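Long-range contact in tryptophane-5-halogenase (Microbispora sp. ATCC PTA-5024, PDB 5UAO), which probably uses reduced FAD to chlorinate tryptophan at the 5-position in a lanthipeptide during biosynthesis of the antibiotic NAI-107: residues A[142-147]-A[168-173]. Sequence-based numbering, arbitrary orientation.
Sequences ATLQAM and KYLPFA
Gln145 reaches from the first turn of helix 144-151 to the loop before strand 173-175, where its NE2 donates to Pro171 O at 2.6 Å. The N-H...O angle of 155° supports a hydrogen bond, although NE2 approaches from above the plane of the carbonyl, displaced by 35°, and the oxygen sits somewhat off the amide plane. With chi2 at -175° the rest of the chain is stretched out, which carries the amide across the 7.7 Å that separates Gln145 CA from Leu170 CA. OE1 takes a weak hydrogen bond from Phe120 N, consistent with the amide being turned so that NE2 faces Pro171 O. This grip is the tight part of the contact; the looser part is a water that accepts from Gln145 NE2 at 3.1 Å and donates to Leu170 O at 2.8 Å, bridging the two where they do not bond directly. The helix start is itself fixed by an N-cap: Thr143 OG1 accepts from Ala146 N at 3.1 Å, while Asp121 binds both Thr143 OG1 and Gln145 N. Beside the polar link, the side chains of Leu144 and Leu170 run roughly perpendicular, meeting through single methyls, CD2 to CD1 at 3.7 Å; Leu498 of helix 485-501 also packs on Leu144. A leucine in place of Gln145 would probably leave Pro171 O without this donor and the bridging water without one of its two anchors.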
loop_
_atom_site.group_PDB
_atom_site.type_symbol
_atom_site.label_atom_id
_atom_site.label_comp_id
_atom_site.label_asym_id
_atom_site.label_seq_id
_atom_site.Cartn_x
_atom_site.Cartn_y
_atom_site.Cartn_z
ATOM N N ALA A 142 -15.953 -6.712 21.165
ATOM C CA ALA A 142 -14.650 -6.468 20.662
ATOM C C ALA A 142 -14.201 -5.020 20.804
ATOM O O ALA A 142 -12.991 -4.766 20.805
ATOM C CB ALA A 142 -14.522 -6.875 19.223
ATOM N N THR A 143 -15.137 -4.101 20.914
ATOM C CA THR A 143 -14.825 -2.691 21.057
ATOM C C THR A 143 -15.937 -2.016 21.880
ATOM O O THR A 143 -17.001 -2.590 22.115
ATOM C CB THR A 143 -14.693 -1.957 19.679
ATOM O OG1 THR A 143 -15.981 -1.668 19.134
ATOM C CG2 THR A 143 -13.848 -2.722 18.620
ATOM N N LEU A 144 -15.679 -0.770 22.293
ATOM C CA LEU A 144 -16.664 0.048 23.000
ATOM C C LEU A 144 -17.866 0.352 22.103
ATOM O O LEU A 144 -18.962 0.242 22.566
ATOM C CB LEU A 144 -16.009 1.359 23.490
ATOM C CG LEU A 144 -16.843 2.419 24.267
ATOM C CD1 LEU A 144 -17.511 1.827 25.479
ATOM C CD2 LEU A 144 -16.025 3.650 24.690
ATOM N N GLN A 145 -17.652 0.706 20.816
ATOM C CA GLN A 145 -18.767 1.001 19.956
ATOM C C GLN A 145 -19.616 -0.235 19.731
ATOM O O GLN A 145 -20.850 -0.149 19.558
ATOM C CB GLN A 145 -18.319 1.562 18.614
ATOM C CG GLN A 145 -18.162 3.049 18.548
ATOM C CD GLN A 145 -17.832 3.525 17.134
ATOM O OE1 GLN A 145 -17.354 2.750 16.278
ATOM N NE2 GLN A 145 -18.033 4.822 16.902
ATOM N N ALA A 146 -18.980 -1.404 19.745
ATOM C CA ALA A 146 -19.774 -2.646 19.613
ATOM C C ALA A 146 -20.722 -2.776 20.767
ATOM O O ALA A 146 -21.867 -3.194 20.567
ATOM C CB ALA A 146 -18.913 -3.877 19.498
ATOM N N MET A 147 -20.260 -2.426 21.972
ATOM C CA MET A 147 -21.150 -2.413 23.178
ATOM C C MET A 147 -22.201 -1.271 23.157
ATOM O O MET A 147 -23.339 -1.449 23.538
ATOM C CB MET A 147 -20.330 -2.352 24.460
ATOM C CG MET A 147 -19.433 -3.550 24.703
ATOM S SD MET A 147 -18.307 -3.257 26.074
ATOM C CE MET A 147 -17.393 -4.784 26.100
ATOM N N LYS A 168 -15.547 12.496 19.820
ATOM C CA LYS A 168 -14.273 12.936 19.233
ATOM C C LYS A 168 -13.183 11.890 19.306
ATOM O O LYS A 168 -12.200 11.966 18.564
ATOM C CB LYS A 168 -13.801 14.231 19.889
ATOM C CG LYS A 168 -13.365 14.054 21.354
ATOM C CD LYS A 168 -12.884 15.394 21.922
ATOM C CE LYS A 168 -11.392 15.550 21.706
ATOM N NZ LYS A 168 -10.767 16.304 22.833
ATOM N N TYR A 169 -13.373 10.897 20.166
ATOM C CA TYR A 169 -12.423 9.822 20.331
ATOM C C TYR A 169 -12.780 8.586 19.539
ATOM O O TYR A 169 -11.964 7.700 19.420
ATOM C CB TYR A 169 -12.272 9.454 21.860
ATOM C CG TYR A 169 -11.788 10.655 22.698
ATOM C CD1 TYR A 169 -10.586 11.327 22.367
ATOM C CD2 TYR A 169 -12.513 11.117 23.760
ATOM C CE1 TYR A 169 -10.151 12.428 23.101
ATOM C CE2 TYR A 169 -12.112 12.224 24.497
ATOM C CZ TYR A 169 -10.913 12.874 24.171
ATOM O OH TYR A 169 -10.502 14.006 24.857
ATOM N N LEU A 170 -14.022 8.459 19.066
ATOM C CA LEU A 170 -14.493 7.196 18.460
ATOM C C LEU A 170 -15.150 7.473 17.067
ATOM O O LEU A 170 -16.236 8.033 16.980
ATOM C CB LEU A 170 -15.545 6.565 19.385
ATOM C CG LEU A 170 -15.159 6.212 20.841
ATOM C CD1 LEU A 170 -16.356 5.922 21.742
ATOM C CD2 LEU A 170 -14.266 5.021 20.851
ATOM N N PRO A 171 -14.495 7.076 15.981
ATOM C CA PRO A 171 -14.964 7.364 14.601
ATOM C C PRO A 171 -16.402 6.909 14.365
ATOM O O PRO A 171 -16.790 5.859 14.872
ATOM C CB PRO A 171 -13.995 6.591 13.752
ATOM C CG PRO A 171 -12.732 6.661 14.548
ATOM C CD PRO A 171 -13.174 6.428 15.969
ATOM N N PHE A 172 -17.183 7.764 13.727
ATOM C CA PHE A 172 -18.620 7.514 13.449
ATOM C C PHE A 172 -18.980 8.228 12.163
ATOM O O PHE A 172 -18.237 9.108 11.660
ATOM C CB PHE A 172 -19.523 7.990 14.632
ATOM C CG PHE A 172 -19.597 9.528 14.727
ATOM C CD1 PHE A 172 -18.602 10.255 15.400
ATOM C CD2 PHE A 172 -20.589 10.221 14.051
ATOM C CE1 PHE A 172 -18.625 11.646 15.403
ATOM C CE2 PHE A 172 -20.653 11.617 14.074
ATOM C CZ PHE A 172 -19.660 12.332 14.766
ATOM N N ALA A 173 -20.166 7.916 11.636
ATOM C CA ALA A 173 -20.601 8.439 10.352
ATOM C C ALA A 173 -22.023 8.933 10.465
ATOM O O ALA A 173 -22.616 8.957 11.564
ATOM C CB ALA A 173 -20.493 7.376 9.295
HETATM O O HOH W 1 -18.715 7.492 18.215
#